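Local coordinates for peptide methionine sulfoxide reductase msrA/msrB (Neisseria gonorrhoeae, PDB 2H30), which carries a thioredoxin-type domain that can take electrons from DsbD and use them to reduce the downstream methionine sulfoxide reductases, at residues 34-39 and 71-76; 40-45 and 123-128; 58-63 and 101-106. The protein carries 2 engineered substitutions. All blocks are in the same frame, centred on the assembly; numbering follows the deposited sequence.

Contact 1: 34-39 and 71-76; sequences YLKKDK and SANLIT
The side chain of Asn73 reaches across to the backbone of Tyr34 and Lys36. Its CG lies 3.3 Å from Tyr34 O and 3.5 Å from Lys36 N, which places the amide end among the peptide groups on both sides of Leu35. With CG anti to its own carbonyl carbon (chi1 -55°), the group leans off the start of strand 73-78 into this bend. Leu35 is the centre of an inverse gamma turn, in which Lys36 N makes a weak hydrogen bond to Tyr34 O, and a type II beta turn follows from Lys36 to Lys39.

Apolar contacts belong to Ile75. Its CG2 meets CB of Tyr34 at 3.7 Å, while CD1 approaches CD2 of Leu35 at 4.2 Å, the two side chains crossing nearly at right angles. Met20 of helix 16-20 touches both Leu35 and Ile75.

Lys39 contributes mostly its hydrocarbon. The extended chain runs past the Ser71 carbonyl, with CG 3.4 Å from Ser71 O, and its amino group goes on to a hydrogen bond with Ser70 O. A water donates to Ser71 O over 2.7 Å and makes a weak, longer bond to Asp38 O.

The chemistry is therefore divided along the contact: hydrocarbon packs at the Ile75 end, a buried amide faces main-chain polar groups in the middle, and solvent takes part at the Ser71 end. The loop entering strand 41-45 thus lies against strand 73-78 through a mixture of side chain to backbone contacts and apolar packing.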
# COMPACT_ATOMS: atom_id res chain seq x y z
N TYR A 34 5.17 9.42 -5.96
CA TYR A 34 3.82 8.82 -6.10
C TYR A 34 2.78 9.54 -5.29
O TYR A 34 1.58 9.27 -5.50
CB TYR A 34 3.85 7.35 -5.66
CG TYR A 34 4.70 6.55 -6.62
CD1 TYR A 34 4.20 6.15 -7.86
CD2 TYR A 34 6.03 6.21 -6.30
CE1 TYR A 34 4.99 5.42 -8.75
CE2 TYR A 34 6.84 5.48 -7.19
CZ TYR A 34 6.30 5.10 -8.42
OH TYR A 34 7.10 4.40 -9.33
N LEU A 35 3.18 10.41 -4.36
CA LEU A 35 2.27 10.96 -3.37
C LEU A 35 1.67 12.29 -3.84
O LEU A 35 1.82 13.36 -3.17
CB LEU A 35 2.99 11.15 -2.04
CG LEU A 35 3.44 9.85 -1.42
CD1 LEU A 35 4.22 10.10 -0.14
CD2 LEU A 35 2.21 8.98 -1.13
N LYS A 36 1.00 12.23 -4.98
CA LYS A 36 0.49 13.44 -5.65
C LYS A 36 -0.38 14.26 -4.75
O LYS A 36 -1.15 13.75 -3.91
CB LYS A 36 -0.28 13.10 -6.92
CG LYS A 36 0.40 12.24 -7.89
CD LYS A 36 1.83 12.65 -8.22
CE LYS A 36 2.31 11.78 -9.39
NZ LYS A 36 3.78 12.04 -9.80
N LYS A 37 -0.27 15.58 -4.91
CA LYS A 37 -1.02 16.48 -4.06
C LYS A 37 -2.51 16.46 -4.40
O LYS A 37 -2.91 16.09 -5.52
CB LYS A 37 -0.44 17.92 -4.15
CG LYS A 37 0.94 18.04 -3.51
CD LYS A 37 0.83 17.94 -2.01
CE LYS A 37 2.18 17.93 -1.34
NZ LYS A 37 2.06 18.38 0.08
N ASP A 38 -3.32 16.80 -3.42
CA ASP A 38 -4.76 16.98 -3.59
C ASP A 38 -5.45 15.70 -3.91
O ASP A 38 -6.54 15.69 -4.49
CB ASP A 38 -5.05 18.00 -4.70
CG ASP A 38 -4.48 19.36 -4.39
OD1 ASP A 38 -4.64 19.80 -3.22
OD2 ASP A 38 -3.85 19.95 -5.33
N LYS A 39 -4.79 14.58 -3.56
CA LYS A 39 -5.40 13.27 -3.72
C LYS A 39 -5.24 12.52 -2.40
O LYS A 39 -4.20 12.63 -1.78
CB LYS A 39 -4.69 12.46 -4.80
CG LYS A 39 -4.92 12.93 -6.22
CD LYS A 39 -4.29 11.97 -7.17
CE LYS A 39 -4.40 12.48 -8.57
NZ LYS A 39 -3.94 11.51 -9.58
N SER A 71 -8.48 9.31 -9.01
CA SER A 71 -8.64 10.39 -8.02
C SER A 71 -7.76 10.15 -6.79
O SER A 71 -7.72 11.03 -5.92
CB SER A 71 -10.10 10.55 -7.57
OG SER A 71 -10.52 9.40 -6.86
N ALA A 72 -7.12 8.96 -6.69
CA ALA A 72 -6.32 8.65 -5.49
C ALA A 72 -4.94 8.23 -5.92
O ALA A 72 -4.76 7.77 -7.05
CB ALA A 72 -6.98 7.44 -4.71
N ASN A 73 -4.00 8.31 -4.99
CA ASN A 73 -2.69 7.69 -5.18
C ASN A 73 -2.80 6.25 -4.67
O ASN A 73 -3.21 6.07 -3.53
CB ASN A 73 -1.64 8.38 -4.34
CG ASN A 73 -1.55 9.91 -4.61
OD1 ASN A 73 -1.55 10.71 -3.67
ND2 ASN A 73 -1.51 10.27 -5.86
N LEU A 74 -2.46 5.27 -5.50
CA LEU A 74 -2.45 3.89 -5.01
C LEU A 74 -1.00 3.43 -4.92
O LEU A 74 -0.23 3.46 -5.91
CB LEU A 74 -3.19 3.00 -6.00
CG LEU A 74 -4.51 2.55 -5.50
CD1 LEU A 74 -5.20 1.77 -6.61
CD2 LEU A 74 -4.35 1.62 -4.34
N ILE A 75 -0.61 3.09 -3.70
CA ILE A 75 0.74 2.57 -3.49
C ILE A 75 0.74 1.34 -2.60
O ILE A 75 -0.26 1.06 -1.93
CB ILE A 75 1.67 3.65 -2.93
CG1 ILE A 75 1.20 4.01 -1.55
CG2 ILE A 75 1.72 4.90 -3.87
CD1 ILE A 75 2.23 4.81 -0.79
N THR A 76 1.84 0.60 -2.63
CA THR A 76 1.95 -0.54 -1.71
C THR A 76 3.23 -0.34 -0.89
O THR A 76 4.14 0.36 -1.34
CB THR A 76 1.98 -1.91 -2.42
OG1 THR A 76 3.29 -2.15 -2.98
CG2 THR A 76 0.88 -1.93 -3.52
O HOH W 1 -8.80 13.50 -5.69

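Contact 2: 40-45 and 123-128; sequences PTLIKF and PSWALI
Trp125 presents the flat of its indole to Lys44 in a CH-pi contact, the lysine CB sitting over the six-membered ring, 3.6 Å from the centroid and 9° off the normal. Because CG of Lys44 points opposite the backbone N (chi1 -176°) and the chain is extended beyond, its methylenes follow the ring surface toward CZ2 before CE reaches Pro123 CB at 3.7 Å. The branch point of Leu42 packs against the benzo part of the indole, CG lying 3.5 Å from Trp125 CE3. At the indole edge, NE1 donates to a water 2.9 Å away, and Lys44 NZ forms a salt bridge with Glu56.

Beneath these shapes, strands 41-45 and 124-128 pair antiparallel in the central sheet of the thioredoxin fold. Six backbone hydrogen bonds join them, the longest, 3.2 Å, running from Ser124 N to Phe45 O. Pro123 follows a cis peptide and touches Cys53 of a probable CxxC redox motif, consistent with the cis-proline that thioredoxins keep beside their redox cysteines.

On the sheet face bearing Ile43 and Phe45, small meets large. The methyl of Ala126 sits at the edge of the Phe45 ring, CB to CE1 3.9 Å, and Ile43 CG2 lies over one face of that ring. Farther along, CD1 of Ile43 butts against CG1 of Ile128 at 3.7 Å, with Val16 of helix 16-20 touching both isoleucines.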
# COMPACT_ATOMS: atom_id res chain seq x y z
N PRO A 40 -6.24 11.72 -2.03
CA PRO A 40 -5.98 10.77 -0.90
C PRO A 40 -5.04 9.67 -1.39
O PRO A 40 -4.87 9.50 -2.58
CB PRO A 40 -7.36 10.17 -0.61
CG PRO A 40 -8.11 10.26 -1.97
CD PRO A 40 -7.58 11.54 -2.63
N THR A 41 -4.48 8.90 -0.46
CA THR A 41 -3.59 7.82 -0.80
C THR A 41 -4.13 6.55 -0.19
O THR A 41 -4.44 6.48 1.03
CB THR A 41 -2.17 8.10 -0.27
OG1 THR A 41 -1.70 9.30 -0.95
CG2 THR A 41 -1.20 6.99 -0.65
N LEU A 42 -4.23 5.52 -1.04
CA LEU A 42 -4.70 4.20 -0.58
C LEU A 42 -3.47 3.32 -0.57
O LEU A 42 -2.80 3.18 -1.62
CB LEU A 42 -5.75 3.67 -1.56
CG LEU A 42 -6.25 2.29 -1.16
CD1 LEU A 42 -6.97 2.28 0.21
CD2 LEU A 42 -7.18 1.88 -2.36
N ILE A 43 -3.12 2.80 0.60
CA ILE A 43 -1.85 2.06 0.76
C ILE A 43 -2.13 0.61 1.09
O ILE A 43 -2.87 0.33 2.04
CB ILE A 43 -1.02 2.61 1.92
CG1 ILE A 43 -0.75 4.11 1.70
CG2 ILE A 43 0.29 1.81 2.06
CD1 ILE A 43 -0.09 4.73 2.94
N LYS A 44 -1.54 -0.28 0.34
CA LYS A 44 -1.64 -1.74 0.65
C LYS A 44 -0.32 -2.19 1.30
O LYS A 44 0.74 -2.03 0.64
CB LYS A 44 -1.80 -2.54 -0.64
CG LYS A 44 -2.00 -4.05 -0.30
CD LYS A 44 -2.14 -4.86 -1.55
CE LYS A 44 -2.87 -6.19 -1.12
NZ LYS A 44 -3.37 -6.79 -2.31
N PHE A 45 -0.41 -2.73 2.53
CA PHE A 45 0.76 -3.29 3.23
C PHE A 45 0.77 -4.78 2.96
O PHE A 45 -0.27 -5.46 3.10
CB PHE A 45 0.63 -3.06 4.75
CG PHE A 45 0.70 -1.61 5.11
CD1 PHE A 45 -0.43 -0.80 5.06
CD2 PHE A 45 1.92 -1.05 5.44
CE1 PHE A 45 -0.31 0.57 5.39
CE2 PHE A 45 2.04 0.31 5.80
CZ PHE A 45 0.94 1.14 5.77
N PRO A 123 -2.76 -9.09 4.04
CA PRO A 123 -2.64 -7.67 3.67
C PRO A 123 -3.45 -6.82 4.64
O PRO A 123 -4.33 -7.33 5.34
CB PRO A 123 -3.31 -7.61 2.29
CG PRO A 123 -4.13 -8.86 2.19
CD PRO A 123 -3.65 -9.87 3.14
N SER A 124 -3.10 -5.55 4.68
CA SER A 124 -3.98 -4.55 5.30
C SER A 124 -3.87 -3.31 4.47
O SER A 124 -2.92 -3.16 3.67
CB SER A 124 -3.51 -4.19 6.72
OG SER A 124 -3.84 -5.26 7.63
N TRP A 125 -4.85 -2.42 4.64
CA TRP A 125 -4.91 -1.19 3.82
C TRP A 125 -5.04 0.01 4.70
O TRP A 125 -5.67 -0.09 5.77
CB TRP A 125 -6.14 -1.26 2.92
CG TRP A 125 -6.00 -2.36 1.84
CD1 TRP A 125 -6.25 -3.73 1.99
CD2 TRP A 125 -5.68 -2.14 0.48
NE1 TRP A 125 -6.05 -4.35 0.75
CE2 TRP A 125 -5.69 -3.40 -0.18
CE3 TRP A 125 -5.32 -1.00 -0.24
CZ2 TRP A 125 -5.41 -3.53 -1.56
CZ3 TRP A 125 -5.04 -1.11 -1.62
CH2 TRP A 125 -5.07 -2.39 -2.27
N ALA A 126 -4.45 1.12 4.27
CA ALA A 126 -4.74 2.39 4.97
C ALA A 126 -5.15 3.45 3.98
O ALA A 126 -4.65 3.48 2.87
CB ALA A 126 -3.51 2.85 5.77
N LEU A 127 -6.10 4.31 4.39
CA LEU A 127 -6.49 5.42 3.57
C LEU A 127 -5.97 6.69 4.30
O LEU A 127 -6.33 6.88 5.46
CB LEU A 127 -8.02 5.44 3.38
CG LEU A 127 -8.47 6.64 2.52
CD1 LEU A 127 -8.18 6.30 1.08
CD2 LEU A 127 -9.92 6.82 2.82
N ILE A 128 -5.13 7.41 3.57
CA ILE A 128 -4.53 8.70 4.03
C ILE A 128 -5.26 9.82 3.29
O ILE A 128 -5.34 9.82 2.07
CB ILE A 128 -3.05 8.80 3.70
CG1 ILE A 128 -2.29 7.52 4.10
CG2 ILE A 128 -2.41 10.03 4.38
CD1 ILE A 128 -2.43 7.19 5.56
O HOH W 2 -6.43 -6.84 -0.71

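Contact 3: 58-63 and 101-106; sequences GQAEKW and PKLPVV
Glu61 grips the backbone of Lys102 with its carboxylate: Lys102 N donates to OE2 over 2.8 Å, nearly straight at 166°, and Glu61 OE2 receives it on the lone pair turned away from its other oxygen. The same oxygen lies 3.3 Å from Pro101 CD, a contact only, since the proline nitrogen has no hydrogen to give. The charged end of Lys102 stays apart: Lys102 NZ is 6.1 Å from Glu61 OE2, where it could stabilise the carboxylate at most through space.

The stem of the glutamate is also used. With CG opposite the backbone N (chi1 -172°) and the chain extended beyond, it runs from the helix to the loop, and its CG packs 3.8 Å from Lys102 CB. Deeper in, Leu103 CD1 reaches the helix itself, resting 3.7 Å from Ala60 CB and equally close to Glu61 N. The hydrogen bond thus lies on the more exposed side of a small apolar patch.

Behind the first shell, Tyr95 of helix 90-95 and Thr76 of strand 73-78 touch Leu103, while Thr76 OG1 is hydrogen-bonded to the carbonyl of Pro104. Helix 51-64, the connection between the parallel strands 41-45 and 73-78, is thereby fastened to the loop that leads into strand 105-107, with Trp63 on another side of it packing against helix 144-152.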
# COMPACT_ATOMS: atom_id res chain seq x y z
N GLY A 58 -1.05 -8.56 -8.84
CA GLY A 58 -1.54 -8.22 -10.21
C GLY A 58 -2.83 -7.40 -10.14
O GLY A 58 -3.07 -6.51 -10.96
N GLN A 59 -3.69 -7.73 -9.18
CA GLN A 59 -4.89 -6.99 -8.95
C GLN A 59 -4.59 -5.53 -8.59
O GLN A 59 -5.17 -4.62 -9.16
CB GLN A 59 -5.63 -7.70 -7.81
CG GLN A 59 -6.94 -7.09 -7.50
CD GLN A 59 -7.53 -7.75 -6.22
OE1 GLN A 59 -6.88 -7.72 -5.18
NE2 GLN A 59 -8.73 -8.31 -6.30
N ALA A 60 -3.70 -5.34 -7.62
CA ALA A 60 -3.35 -3.97 -7.21
C ALA A 60 -2.72 -3.19 -8.36
O ALA A 60 -2.97 -2.00 -8.49
CB ALA A 60 -2.35 -4.06 -6.00
N GLU A 61 -1.91 -3.87 -9.16
CA GLU A 61 -1.30 -3.19 -10.32
C GLU A 61 -2.38 -2.72 -11.30
O GLU A 61 -2.30 -1.61 -11.83
CB GLU A 61 -0.35 -4.17 -11.02
CG GLU A 61 0.44 -3.43 -12.10
CD GLU A 61 1.26 -4.35 -12.97
OE1 GLU A 61 0.84 -5.53 -13.22
OE2 GLU A 61 2.34 -3.91 -13.45
N LYS A 62 -3.38 -3.59 -11.53
CA LYS A 62 -4.51 -3.20 -12.40
C LYS A 62 -5.22 -2.00 -11.87
O LYS A 62 -5.53 -1.07 -12.61
CB LYS A 62 -5.50 -4.35 -12.53
CG LYS A 62 -6.53 -4.03 -13.59
CD LYS A 62 -7.51 -5.21 -13.72
CE LYS A 62 -8.20 -5.53 -12.39
NZ LYS A 62 -9.36 -6.45 -12.58
N TRP A 63 -5.50 -1.99 -10.56
CA TRP A 63 -6.18 -0.87 -10.01
C TRP A 63 -5.37 0.39 -10.18
O TRP A 63 -5.92 1.47 -10.51
CB TRP A 63 -6.48 -1.07 -8.51
CG TRP A 63 -7.39 -2.24 -8.22
CD1 TRP A 63 -8.06 -3.07 -9.12
CD2 TRP A 63 -7.70 -2.73 -6.92
NE1 TRP A 63 -8.76 -4.03 -8.45
CE2 TRP A 63 -8.55 -3.86 -7.09
CE3 TRP A 63 -7.32 -2.35 -5.63
CZ2 TRP A 63 -9.06 -4.58 -6.02
CZ3 TRP A 63 -7.87 -3.05 -4.53
CH2 TRP A 63 -8.72 -4.15 -4.74
N PRO A 101 5.43 -4.10 -13.30
CA PRO A 101 6.16 -2.85 -13.53
C PRO A 101 5.34 -1.60 -13.26
O PRO A 101 5.94 -0.54 -13.11
CB PRO A 101 6.57 -2.96 -15.00
CG PRO A 101 5.54 -3.83 -15.61
CD PRO A 101 5.28 -4.90 -14.54
N LYS A 102 4.01 -1.66 -13.20
CA LYS A 102 3.24 -0.48 -12.91
C LYS A 102 2.73 -0.38 -11.48
O LYS A 102 1.93 0.49 -11.15
CB LYS A 102 2.05 -0.43 -13.85
CG LYS A 102 2.46 -0.36 -15.36
CD LYS A 102 2.98 1.02 -15.70
CE LYS A 102 3.29 1.11 -17.21
NZ LYS A 102 4.27 0.04 -17.67
N LEU A 103 3.21 -1.28 -10.61
CA LEU A 103 2.82 -1.24 -9.21
C LEU A 103 3.86 -0.54 -8.32
O LEU A 103 5.00 -1.02 -8.22
CB LEU A 103 2.74 -2.71 -8.73
CG LEU A 103 2.16 -2.82 -7.28
CD1 LEU A 103 0.74 -2.29 -7.17
CD2 LEU A 103 2.25 -4.28 -6.89
N PRO A 104 3.49 0.56 -7.65
CA PRO A 104 4.47 1.16 -6.75
C PRO A 104 4.69 0.35 -5.49
O PRO A 104 3.70 -0.07 -4.86
CB PRO A 104 3.87 2.54 -6.42
CG PRO A 104 2.77 2.73 -7.45
CD PRO A 104 2.26 1.35 -7.77
N VAL A 105 5.96 0.04 -5.22
CA VAL A 105 6.29 -0.68 -4.02
C VAL A 105 7.27 0.14 -3.20
O VAL A 105 8.49 0.13 -3.50
CB VAL A 105 6.86 -2.08 -4.28
CG1 VAL A 105 7.16 -2.75 -2.93
CG2 VAL A 105 5.86 -2.95 -5.13
N VAL A 106 6.77 0.77 -2.15
CA VAL A 106 7.68 1.51 -1.24
C VAL A 106 8.33 0.48 -0.34
O VAL A 106 7.68 -0.43 0.16
CB VAL A 106 6.87 2.49 -0.41
CG1 VAL A 106 7.73 3.15 0.74
CG2 VAL A 106 6.23 3.53 -1.28

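In the fold
The three contacts show how one sheet gathers chain-distant pieces. In sequence the segments run 34-39, 40-45, 58-63, 71-76, 101-106 and 123-128, so contact 1 interlocks with both others, while contact 3 falls wholly between the segments of contact 2. Centres of contacts 1 and 2 are about 10 Å apart; each lies about 13 Å from contact 3. Strands 105-107, 73-78, 41-45 and 124-128 stand side by side in that order. Asn73 backbone atoms probably bond to Pro40 and Leu42, Thr76 similarly to Val106, and Trp125 touches Trp63. Contact 3 ties helix 51-64, which starts at the probable CxxC motif, to the loop before strand 105-107, and contact 2 holds the strand that follows the cis-proline.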